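Local coordinates for high affinity transport system protein p37 (Mycoplasma hyorhinis, PDB 3EKI) that binds thiamine diphosphate on the outer face of the cell membrane as the lipoprotein component of a high-affinity transport system, probably for uptake, at residues G251-S256 and T276-R281; A229-A234 and R244-L249; P143-T148 and L359-F364; D159-D164 and Y398-K403. All coordinates share one frame; numbering follows the deposited sequence.

Contact 1: G251-S256 and T276-R281; sequences GKDNSS and TLNEDR. Unlike the reference sequence in segment 251-256: Ser256 (reference Phe). With TPP (thiamine diphosphate), chain B.
Asp253 faces Asn278 and Arg281 across a thin, polar surface contact. Thr276 is the N-cap of the helix that carries Asn278 and Arg281. Its OG1 accepts from Glu279 N at 2.9 Å, a capping bond that ties down the first turn. Leu277 leans on Phe259 of helix 256-269, which also touches both Asp253 and Asn278 and so joins the two segments. Asn278 comes next and touches Asp253. The two side chains cross at about a right angle, with carboxylate and amide planes 62° apart. Asn278 ND2 lies 3.6 Å from Asp253 OD2, too long to count as a hydrogen bond. On the Asp253 side, a chi1 of 62° turns the carboxylate toward Asn278 and Arg281. Asp280 makes a salt bridge to Arg244. Arg281 brings the edge of its guanidinium to Asp253, with OD2 near the group's plane. Arg281 NH2 stays 4.2 Å from Asp253 OD2, so the attraction is long-range and short of a salt bridge.

Asp253 belongs to a type I turn from Lys252 to Ser255. Ser255 and the next residue, Ser256, both bind thiamine diphosphate. Ser255 OG donates to O3B of the ligand in a bond modelled as very short, its exact length doubtful. Ser256, where the reference sequence has Phe, gives its backbone N to ligand O2B at 2.9 Å. Ser257 and Lys258 add further bonds to the ligand, and Lys258 N is capped by Ser255 OG. The arrangement is a diphosphate-binding site at the N-terminus of a helix, whose dipole would favour the anion.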
# COMPACT_ATOMS: atom_id res chain seq x y z
N GLY A 251 -10.58 -2.29 -7.56
CA GLY A 251 -10.85 -1.17 -6.64
C GLY A 251 -11.24 0.07 -7.42
O GLY A 251 -11.61 0.08 -8.61
N LYS A 252 -11.18 1.22 -6.73
CA LYS A 252 -11.51 2.47 -7.40
C LYS A 252 -10.50 2.79 -8.48
O LYS A 252 -9.32 2.42 -8.42
CB LYS A 252 -11.53 3.61 -6.37
CG LYS A 252 -12.61 3.47 -5.31
CD LYS A 252 -12.86 4.81 -4.62
CE LYS A 252 -13.87 4.65 -3.48
NZ LYS A 252 -13.34 5.19 -2.20
N ASP A 253 -10.91 3.57 -9.48
CA ASP A 253 -10.00 3.81 -10.58
C ASP A 253 -8.82 4.70 -10.22
O ASP A 253 -7.91 4.83 -11.03
CB ASP A 253 -10.74 4.39 -11.78
CG ASP A 253 -11.39 5.73 -11.54
OD1 ASP A 253 -10.89 6.52 -10.72
OD2 ASP A 253 -12.43 5.98 -12.21
N ASN A 254 -8.81 5.28 -9.02
CA ASN A 254 -7.64 6.05 -8.61
C ASN A 254 -6.68 5.24 -7.74
O ASN A 254 -5.71 5.79 -7.20
CB ASN A 254 -8.04 7.31 -7.83
CG ASN A 254 -8.83 7.03 -6.58
OD1 ASN A 254 -8.95 5.92 -6.08
ND2 ASN A 254 -9.42 8.07 -5.99
N SER A 255 -6.96 3.93 -7.60
CA SER A 255 -6.07 3.06 -6.86
C SER A 255 -4.88 2.59 -7.70
O SER A 255 -5.04 2.15 -8.84
CB SER A 255 -6.82 1.82 -6.35
OG SER A 255 -5.89 0.94 -5.72
N SER A 256 -3.66 2.63 -7.16
CA SER A 256 -2.54 2.02 -7.87
C SER A 256 -2.64 0.49 -7.79
O SER A 256 -2.68 -0.18 -8.84
CB SER A 256 -1.18 2.47 -7.33
OG SER A 256 -1.05 3.88 -7.35
N THR A 276 -8.01 1.39 -22.41
CA THR A 276 -7.94 1.51 -20.98
C THR A 276 -9.02 0.62 -20.38
O THR A 276 -10.02 0.32 -21.05
CB THR A 276 -8.19 2.93 -20.43
OG1 THR A 276 -9.54 3.30 -20.78
CG2 THR A 276 -7.25 3.93 -21.06
N LEU A 277 -8.80 0.25 -19.12
CA LEU A 277 -9.84 -0.51 -18.44
C LEU A 277 -11.13 0.30 -18.32
O LEU A 277 -12.24 -0.23 -18.43
CB LEU A 277 -9.38 -0.97 -17.06
CG LEU A 277 -8.40 -2.11 -16.94
CD1 LEU A 277 -8.47 -2.65 -15.52
CD2 LEU A 277 -8.66 -3.22 -17.95
N ASN A 278 -11.05 1.62 -18.09
CA ASN A 278 -12.31 2.38 -18.03
C ASN A 278 -13.07 2.36 -19.35
O ASN A 278 -14.29 2.21 -19.39
CB ASN A 278 -11.97 3.83 -17.61
CG ASN A 278 -11.91 3.95 -16.10
OD1 ASN A 278 -12.11 2.97 -15.36
ND2 ASN A 278 -11.62 5.15 -15.60
N GLU A 279 -12.34 2.48 -20.46
CA GLU A 279 -13.02 2.43 -21.75
C GLU A 279 -13.60 1.05 -22.00
O GLU A 279 -14.73 0.97 -22.46
CB GLU A 279 -12.11 2.80 -22.91
CG GLU A 279 -12.28 4.24 -23.38
CD GLU A 279 -11.46 4.56 -24.63
OE1 GLU A 279 -11.98 4.38 -25.75
OE2 GLU A 279 -10.31 5.00 -24.48
N ASP A 280 -12.85 0.01 -21.70
CA ASP A 280 -13.36 -1.36 -21.84
C ASP A 280 -14.57 -1.61 -20.97
O ASP A 280 -15.56 -2.21 -21.41
CB ASP A 280 -12.21 -2.32 -21.51
CG ASP A 280 -12.48 -3.76 -21.91
OD1 ASP A 280 -12.83 -4.55 -21.00
OD2 ASP A 280 -12.37 -4.09 -23.11
N ARG A 281 -14.57 -1.15 -19.72
CA ARG A 281 -15.73 -1.34 -18.86
C ARG A 281 -16.96 -0.63 -19.37
O ARG A 281 -18.08 -1.11 -19.23
CB ARG A 281 -15.39 -0.91 -17.43
CG ARG A 281 -16.62 -0.68 -16.58
CD ARG A 281 -16.23 -0.18 -15.19
NE ARG A 281 -15.50 1.09 -15.22
CZ ARG A 281 -14.95 1.63 -14.13
NH1 ARG A 281 -15.06 1.03 -12.95
NH2 ARG A 281 -14.30 2.77 -14.18
N1' TPP B . 0.56 -4.07 6.23
C2' TPP B . -0.26 -3.84 7.29
CM2 TPP B . 0.15 -4.36 8.67
N3' TPP B . -1.41 -3.15 7.12
C4' TPP B . -1.69 -2.61 5.91
N4' TPP B . -2.79 -1.86 5.79
C5' TPP B . -0.89 -2.89 4.80
C6' TPP B . 0.26 -3.65 5.01
C7' TPP B . -1.16 -2.40 3.36
N3 TPP B . -0.60 -1.09 3.01
C2 TPP B . -0.42 -0.08 3.86
S1 TPP B . 0.30 1.27 3.01
C5 TPP B . 0.29 0.41 1.49
C4 TPP B . -0.34 -0.80 1.70
CM4 TPP B . -0.33 -1.92 0.63
C6 TPP B . 0.74 1.01 0.15
C7 TPP B . -0.33 1.97 -0.39
O7 TPP B . -1.53 1.22 -0.67
PA TPP B . -2.99 1.84 -0.75
O1A TPP B . -3.97 0.73 -0.73
O2A TPP B . -3.18 2.87 0.34
O3A TPP B . -3.08 2.71 -2.07
PB TPP B . -3.48 2.18 -3.53
O1B TPP B . -2.48 1.17 -4.00
O2B TPP B . -3.45 3.49 -4.41
O3B TPP B . -4.97 1.65 -3.52

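Contact 2: A229-A234 and R244-L249; sequences AKIKKA and RNFGIL
The backbones of the two segments come nearest at Ile231 and Phe246, whose CA atoms are 7.5 Å apart. The first segment is helical. The second leaves a short helix and passes through Gly247 into a strand. Phe246 carries the contact. Its CG is anti to the carbonyl carbon (chi1 -79°), and the ring reaches out to helix 225-236. One ring face receives Ile231. CG1 of Ile231 sits 3.6 Å from the centroid of the Phe246 ring, only 10° off the normal. This is a CH-pi contact almost over the centre, and CG1 is at nearly equal distance from all six ring carbons. Lys230 meets the far end of the ring obliquely: its CB is 3.7 Å from Phe246 CZ. Beyond CG the lysine chain is extended and leads away, so only its root takes part.

Ile231 is buried and also rests on Phe243 and His303. Phe246 is partly exposed and touches Ile304 of the neighbouring strand 304-308. His303 ND1 hydrogen-bonds to Phe246 O. Gly247, with positive phi, is the first residue to leave helical backbone angles; its N still bonds to Arg244 O at 2.9 Å. Before it, Arg244 NH1 donates to Asn245 OD1 at 2.9 Å. The donor lies well above the carbonyl plane of the asparagine, though OD1 is close to the guanidinium plane.

The arrangement is a helix-to-strand connection on the outer part of an alpha/beta lobe, with one aromatic ring packed against helix 225-236.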
# COMPACT_ATOMS: atom_id res chain seq x y z
N ALA A 229 -8.48 -23.56 -15.93
CA ALA A 229 -7.74 -23.87 -17.15
C ALA A 229 -8.14 -22.96 -18.31
O ALA A 229 -7.25 -22.57 -19.08
CB ALA A 229 -7.95 -25.33 -17.58
N LYS A 230 -9.43 -22.65 -18.38
CA LYS A 230 -9.91 -21.78 -19.44
C LYS A 230 -9.37 -20.36 -19.26
O LYS A 230 -9.04 -19.69 -20.23
CB LYS A 230 -11.44 -21.80 -19.49
CG LYS A 230 -12.04 -23.08 -20.06
CD LYS A 230 -13.56 -22.94 -20.06
CE LYS A 230 -14.20 -24.17 -20.70
NZ LYS A 230 -15.59 -23.94 -21.16
N ILE A 231 -9.26 -19.92 -17.99
CA ILE A 231 -8.72 -18.58 -17.76
C ILE A 231 -7.27 -18.50 -18.16
O ILE A 231 -6.83 -17.56 -18.82
CB ILE A 231 -8.92 -18.21 -16.27
CG1 ILE A 231 -10.40 -18.01 -15.93
CG2 ILE A 231 -8.09 -17.01 -15.84
CD1 ILE A 231 -10.66 -17.83 -14.44
N LYS A 232 -6.49 -19.50 -17.77
CA LYS A 232 -5.07 -19.61 -18.09
C LYS A 232 -4.90 -19.73 -19.59
O LYS A 232 -3.97 -19.13 -20.12
CB LYS A 232 -4.44 -20.78 -17.34
CG LYS A 232 -4.32 -20.52 -15.83
CD LYS A 232 -3.79 -21.74 -15.08
CE LYS A 232 -4.13 -21.63 -13.60
NZ LYS A 232 -3.84 -22.89 -12.84
N LYS A 233 -5.75 -20.49 -20.26
CA LYS A 233 -5.67 -20.60 -21.72
C LYS A 233 -5.91 -19.25 -22.39
O LYS A 233 -5.25 -18.85 -23.35
CB LYS A 233 -6.68 -21.62 -22.26
CG LYS A 233 -6.62 -21.83 -23.77
CD LYS A 233 -7.30 -23.12 -24.20
CE LYS A 233 -6.56 -23.79 -25.35
NZ LYS A 233 -7.45 -24.75 -26.07
N ALA A 234 -6.86 -18.49 -21.86
CA ALA A 234 -7.14 -17.20 -22.47
C ALA A 234 -5.96 -16.25 -22.28
O ALA A 234 -5.58 -15.47 -23.14
CB ALA A 234 -8.43 -16.65 -21.89
N ARG A 244 -11.43 -11.27 -20.09
CA ARG A 244 -12.26 -10.24 -19.48
C ARG A 244 -13.66 -10.73 -19.10
O ARG A 244 -14.17 -10.39 -18.04
CB ARG A 244 -12.37 -9.03 -20.41
CG ARG A 244 -13.13 -7.86 -19.82
CD ARG A 244 -14.32 -7.47 -20.69
NE ARG A 244 -13.90 -6.86 -21.95
CZ ARG A 244 -14.14 -7.38 -23.14
NH1 ARG A 244 -14.79 -8.53 -23.25
NH2 ARG A 244 -13.71 -6.76 -24.24
N ASN A 245 -14.28 -11.53 -19.97
CA ASN A 245 -15.65 -11.97 -19.72
C ASN A 245 -15.76 -12.94 -18.55
O ASN A 245 -16.87 -13.20 -18.10
CB ASN A 245 -16.23 -12.60 -20.98
CG ASN A 245 -16.55 -11.54 -22.03
OD1 ASN A 245 -16.57 -10.34 -21.77
ND2 ASN A 245 -16.80 -11.96 -23.25
N PHE A 246 -14.65 -13.44 -18.01
CA PHE A 246 -14.70 -14.23 -16.78
C PHE A 246 -15.06 -13.35 -15.59
O PHE A 246 -15.43 -13.85 -14.53
CB PHE A 246 -13.38 -14.98 -16.54
CG PHE A 246 -13.29 -16.24 -17.40
CD1 PHE A 246 -14.07 -17.33 -17.05
CD2 PHE A 246 -12.45 -16.29 -18.48
CE1 PHE A 246 -13.98 -18.50 -17.81
CE2 PHE A 246 -12.35 -17.44 -19.24
CZ PHE A 246 -13.13 -18.52 -18.89
N GLY A 247 -14.96 -12.03 -15.77
CA GLY A 247 -15.43 -11.09 -14.76
C GLY A 247 -14.30 -10.61 -13.88
O GLY A 247 -13.67 -11.41 -13.19
N ILE A 248 -14.05 -9.30 -13.87
CA ILE A 248 -12.95 -8.73 -13.11
C ILE A 248 -13.43 -7.85 -11.96
O ILE A 248 -14.15 -6.88 -12.15
CB ILE A 248 -12.07 -7.90 -14.05
CG1 ILE A 248 -11.43 -8.71 -15.17
CG2 ILE A 248 -11.01 -7.15 -13.24
CD1 ILE A 248 -10.75 -7.87 -16.24
N LEU A 249 -12.98 -8.20 -10.77
CA LEU A 249 -13.15 -7.37 -9.58
C LEU A 249 -11.96 -6.43 -9.43
O LEU A 249 -10.82 -6.85 -9.64
CB LEU A 249 -13.21 -8.20 -8.32
CG LEU A 249 -14.30 -9.23 -8.15
CD1 LEU A 249 -14.23 -9.81 -6.74
CD2 LEU A 249 -15.69 -8.65 -8.42

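Contact 3: P143-T148 and L359-F364; sequences PALETT and LIVQTF
Leu145 meets Val361 with CD1 and Phe364 with both methyls, and this is the tight part of the contact. Leu145 CD1 lies 3.8 Å from Phe364 CB and 4.1 Å from Val361 CG1. CD2 of Leu145 sits over one face of the Phe364 ring, 4.0 Å from its centroid and offset toward the rim. This is a CH-pi contact, and the two side chains cross at about a right angle. With CG anti to the backbone N (chi1 179°), Leu145 extends toward the helix. All three residues are buried. Phe364 has further aromatic partners: Phe76 meets it edge-to-face, and Tyr384 at about 50°.

The solvent side is smaller. Ala144 is partly exposed and meets Val361 CG2 with its CB, at 3.9 Å, and its O alone. On the helix side facing away from the strand, Gln362 is partly exposed.

The strand and helix segments run nearly parallel, 7° apart, with axes 8.4 Å from each other. Ala144 and Leu145 both face Gly346 in a classic beta bulge, and both are directed at the helix. The arrangement is helix 354-369 packed along a bulged strand of an antiparallel sheet, in the buried part of an alpha/beta lobe.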
# COMPACT_ATOMS: atom_id res chain seq x y z
N PRO A 143 7.00 16.63 -0.40
CA PRO A 143 7.33 15.26 0.02
C PRO A 143 8.66 15.25 0.74
O PRO A 143 9.61 15.91 0.29
CB PRO A 143 7.43 14.51 -1.31
CG PRO A 143 6.64 15.33 -2.27
CD PRO A 143 6.91 16.77 -1.86
N ALA A 144 8.73 14.50 1.82
CA ALA A 144 9.94 14.46 2.62
C ALA A 144 10.39 13.10 3.20
O ALA A 144 11.56 12.90 3.44
CB ALA A 144 9.80 15.42 3.75
N LEU A 145 9.42 12.25 3.49
CA LEU A 145 9.68 10.98 4.15
C LEU A 145 9.29 9.84 3.23
O LEU A 145 8.19 9.90 2.66
CB LEU A 145 8.84 10.95 5.43
CG LEU A 145 8.89 9.71 6.33
CD1 LEU A 145 10.12 9.76 7.23
CD2 LEU A 145 7.66 9.55 7.21
N GLU A 146 10.13 8.83 3.09
CA GLU A 146 9.73 7.63 2.37
C GLU A 146 9.58 6.50 3.39
O GLU A 146 10.56 6.24 4.09
CB GLU A 146 10.78 7.23 1.33
CG GLU A 146 10.35 6.02 0.51
CD GLU A 146 11.26 5.68 -0.65
OE1 GLU A 146 12.32 6.32 -0.84
OE2 GLU A 146 10.92 4.72 -1.38
N THR A 147 8.42 5.87 3.48
CA THR A 147 8.32 4.68 4.35
C THR A 147 8.86 3.45 3.62
O THR A 147 8.95 3.44 2.39
CB THR A 147 6.88 4.45 4.82
OG1 THR A 147 6.10 4.02 3.69
CG2 THR A 147 6.21 5.70 5.36
N THR A 148 9.23 2.44 4.38
CA THR A 148 9.63 1.12 3.86
C THR A 148 8.86 0.07 4.65
O THR A 148 8.34 0.31 5.74
CB THR A 148 11.14 0.85 3.94
OG1 THR A 148 11.53 0.81 5.34
CG2 THR A 148 11.97 1.93 3.27
N LEU A 359 14.18 17.59 10.92
CA LEU A 359 14.18 17.00 12.26
C LEU A 359 13.02 16.03 12.44
O LEU A 359 13.15 14.99 13.09
CB LEU A 359 14.09 18.10 13.31
CG LEU A 359 15.38 18.84 13.61
CD1 LEU A 359 15.00 20.13 14.33
CD2 LEU A 359 16.36 18.04 14.45
N ILE A 360 11.88 16.33 11.82
CA ILE A 360 10.73 15.41 11.91
C ILE A 360 11.07 14.15 11.12
O ILE A 360 10.82 13.04 11.65
CB ILE A 360 9.44 16.11 11.47
CG1 ILE A 360 8.97 17.17 12.50
CG2 ILE A 360 8.33 15.13 11.17
CD1 ILE A 360 7.87 18.08 11.95
N VAL A 361 11.64 14.27 9.95
CA VAL A 361 12.06 13.06 9.20
C VAL A 361 13.00 12.21 10.02
O VAL A 361 12.84 11.00 10.17
CB VAL A 361 12.66 13.43 7.83
CG1 VAL A 361 13.34 12.24 7.17
CG2 VAL A 361 11.59 14.00 6.90
N GLN A 362 14.05 12.81 10.62
CA GLN A 362 15.02 12.06 11.38
C GLN A 362 14.41 11.44 12.62
O GLN A 362 14.84 10.36 13.05
CB GLN A 362 16.19 12.98 11.79
CG GLN A 362 17.41 12.21 12.27
CD GLN A 362 17.96 11.31 11.18
OE1 GLN A 362 18.21 11.82 10.09
NE2 GLN A 362 18.13 10.04 11.50
N THR A 363 13.39 12.11 13.16
CA THR A 363 12.70 11.54 14.32
C THR A 363 11.98 10.24 13.93
O THR A 363 12.04 9.27 14.71
CB THR A 363 11.75 12.56 14.96
OG1 THR A 363 12.54 13.64 15.48
CG2 THR A 363 11.01 11.95 16.14
N PHE A 364 11.34 10.20 12.78
CA PHE A 364 10.72 8.94 12.31
C PHE A 364 11.79 7.85 12.23
O PHE A 364 11.59 6.74 12.74
CB PHE A 364 10.00 9.10 10.97
CG PHE A 364 8.58 9.58 11.05
CD1 PHE A 364 7.55 8.75 11.42
CD2 PHE A 364 8.27 10.89 10.76
CE1 PHE A 364 6.25 9.22 11.47
CE2 PHE A 364 6.99 11.38 10.81
CZ PHE A 364 5.96 10.55 11.18

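Contact 4: D159-D164 and Y398-K403; sequences DKFYVD and YEKAIK
A chi1 of 178° and all-extended torsions beyond it stretch Lys400 across the ring of Phe161. On the other side, a chi1 of -60° swings the Phe161 ring toward the helix, and a chi2 of 82° turns a face to the lysine. The two side chains cross at about a right angle. CE of Lys400 does most of the touching: it is 3.5 Å from Phe161 CZ and 3.4 Å above the ring plane, displaced toward the rim. CD of Lys400 follows at 3.7 Å from Phe161 CE2. Lys400 NZ is 4.2 Å from the centroid of the Phe161 ring, an off-centre cation-pi contact.

Asp159 OD2 is 5.8 Å from Lys400 NZ, which leaves only a distant attraction. Asn339 ties the two backbones together: its OD1 accepts from Tyr162 N, and its ND2 donates to Ala401 O. The ring also touches Asn339 and Pro340.

The contact joins the loop after strand 141-152 to the C-terminal helix at the surface. Its chemistry is mixed. The methylenes give apolar contact over the ring, while the ammonium adds a charge-to-pi attraction and lies off the ring centre, where it can probably remain hydrated.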
# COMPACT_ATOMS: atom_id res chain seq x y z
N ASP A 159 13.62 -4.87 -8.38
CA ASP A 159 13.65 -4.61 -9.82
C ASP A 159 13.34 -5.86 -10.64
O ASP A 159 14.16 -6.45 -11.34
CB ASP A 159 14.99 -3.96 -10.17
CG ASP A 159 15.02 -2.46 -9.93
OD1 ASP A 159 14.03 -1.82 -9.51
OD2 ASP A 159 16.09 -1.84 -10.16
N LYS A 160 12.08 -6.27 -10.54
CA LYS A 160 11.45 -7.33 -11.33
C LYS A 160 10.23 -6.72 -12.02
O LYS A 160 9.35 -6.20 -11.32
CB LYS A 160 11.01 -8.54 -10.53
CG LYS A 160 11.97 -9.13 -9.53
CD LYS A 160 13.13 -9.85 -10.19
CE LYS A 160 13.95 -10.62 -9.15
NZ LYS A 160 15.34 -10.86 -9.64
N PHE A 161 10.21 -6.76 -13.34
CA PHE A 161 9.17 -6.17 -14.15
C PHE A 161 8.62 -7.16 -15.19
O PHE A 161 9.25 -8.17 -15.48
CB PHE A 161 9.69 -4.95 -14.92
CG PHE A 161 10.21 -3.83 -14.06
CD1 PHE A 161 11.51 -3.89 -13.56
CD2 PHE A 161 9.40 -2.75 -13.76
CE1 PHE A 161 12.00 -2.86 -12.78
CE2 PHE A 161 9.90 -1.73 -12.96
CZ PHE A 161 11.18 -1.80 -12.48
N TYR A 162 7.46 -6.79 -15.72
CA TYR A 162 6.83 -7.60 -16.74
C TYR A 162 7.78 -7.81 -17.92
O TYR A 162 8.46 -6.91 -18.41
CB TYR A 162 5.51 -6.92 -17.17
CG TYR A 162 4.81 -7.77 -18.22
CD1 TYR A 162 3.99 -8.83 -17.85
CD2 TYR A 162 4.97 -7.55 -19.57
CE1 TYR A 162 3.36 -9.61 -18.82
CE2 TYR A 162 4.38 -8.31 -20.55
CZ TYR A 162 3.56 -9.35 -20.15
OH TYR A 162 2.99 -10.08 -21.14
N VAL A 163 7.76 -9.03 -18.44
CA VAL A 163 8.57 -9.39 -19.61
C VAL A 163 7.64 -9.97 -20.68
O VAL A 163 7.48 -9.37 -21.74
CB VAL A 163 9.71 -10.36 -19.27
CG1 VAL A 163 10.48 -10.71 -20.54
CG2 VAL A 163 10.65 -9.78 -18.24
N ASP A 164 7.01 -11.10 -20.38
CA ASP A 164 6.12 -11.70 -21.38
C ASP A 164 4.95 -12.51 -20.86
O ASP A 164 4.22 -13.13 -21.65
CB ASP A 164 7.00 -12.61 -22.29
CG ASP A 164 7.76 -13.67 -21.54
OD1 ASP A 164 7.28 -14.14 -20.50
OD2 ASP A 164 8.88 -14.06 -21.96
N TYR A 398 7.42 5.32 -10.06
CA TYR A 398 6.00 5.14 -10.34
C TYR A 398 5.74 5.13 -11.84
O TYR A 398 5.00 4.25 -12.31
CB TYR A 398 5.17 6.23 -9.68
CG TYR A 398 3.72 6.28 -10.06
CD1 TYR A 398 2.80 5.42 -9.47
CD2 TYR A 398 3.24 7.20 -11.00
CE1 TYR A 398 1.45 5.47 -9.82
CE2 TYR A 398 1.92 7.25 -11.36
CZ TYR A 398 1.03 6.39 -10.76
OH TYR A 398 -0.30 6.45 -11.12
N GLU A 399 6.36 6.08 -12.55
CA GLU A 399 6.08 6.17 -13.99
C GLU A 399 6.58 4.92 -14.71
O GLU A 399 5.89 4.48 -15.64
CB GLU A 399 6.68 7.44 -14.58
CG GLU A 399 5.95 8.72 -14.20
CD GLU A 399 4.46 8.80 -14.41
OE1 GLU A 399 3.76 9.44 -13.58
OE2 GLU A 399 3.94 8.24 -15.39
N LYS A 400 7.71 4.36 -14.32
CA LYS A 400 8.21 3.15 -14.99
C LYS A 400 7.22 2.00 -14.77
O LYS A 400 7.06 1.17 -15.67
CB LYS A 400 9.60 2.74 -14.52
CG LYS A 400 10.13 1.47 -15.15
CD LYS A 400 11.53 1.13 -14.66
CE LYS A 400 12.04 -0.12 -15.37
NZ LYS A 400 13.49 -0.32 -15.10
N ALA A 401 6.57 1.95 -13.61
CA ALA A 401 5.69 0.82 -13.30
C ALA A 401 4.39 0.84 -14.08
O ALA A 401 3.85 -0.24 -14.36
CB ALA A 401 5.38 0.78 -11.81
N ILE A 402 3.90 2.03 -14.41
CA ILE A 402 2.62 2.13 -15.10
C ILE A 402 2.81 2.20 -16.61
O ILE A 402 1.81 2.22 -17.33
CB ILE A 402 1.81 3.33 -14.60
CG1 ILE A 402 2.47 4.69 -14.81
CG2 ILE A 402 1.44 3.12 -13.14
CD1 ILE A 402 1.47 5.83 -14.82
N LYS A 403 4.04 2.22 -17.06
CA LYS A 403 4.44 1.89 -18.41
C LYS A 403 4.61 0.37 -18.51
O LYS A 403 5.22 -0.29 -17.66
CB LYS A 403 5.69 2.67 -18.82
CG LYS A 403 5.38 4.08 -19.29
CD LYS A 403 6.61 4.97 -19.33
CE LYS A 403 6.27 6.45 -19.32
NZ LYS A 403 7.25 7.25 -18.53
OXT LYS A 403 4.04 -0.15 -19.50

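How the contacts relate
Contact 3 is the buried one, held by apolar side chains. Contact 2 is partly buried, and contacts 1 and 4 lie at the surface. An aliphatic group over a phenylalanine face recurs in contacts 2, 3 and 4, but only contact 4 adds a charge. Contact 1 relies on polar groups that stay apart. Contact 3 uses strand 141-152, and contact 4 the loop after it. Contact 1 ends at the start of helix 256-269, on which Tyr398 of contact 4 packs, at Ser256. Contacts 1 and 2 touch through the Arg244 to Asp280 salt bridge. Contact 3 is on the opposite side of the chain's centre from both.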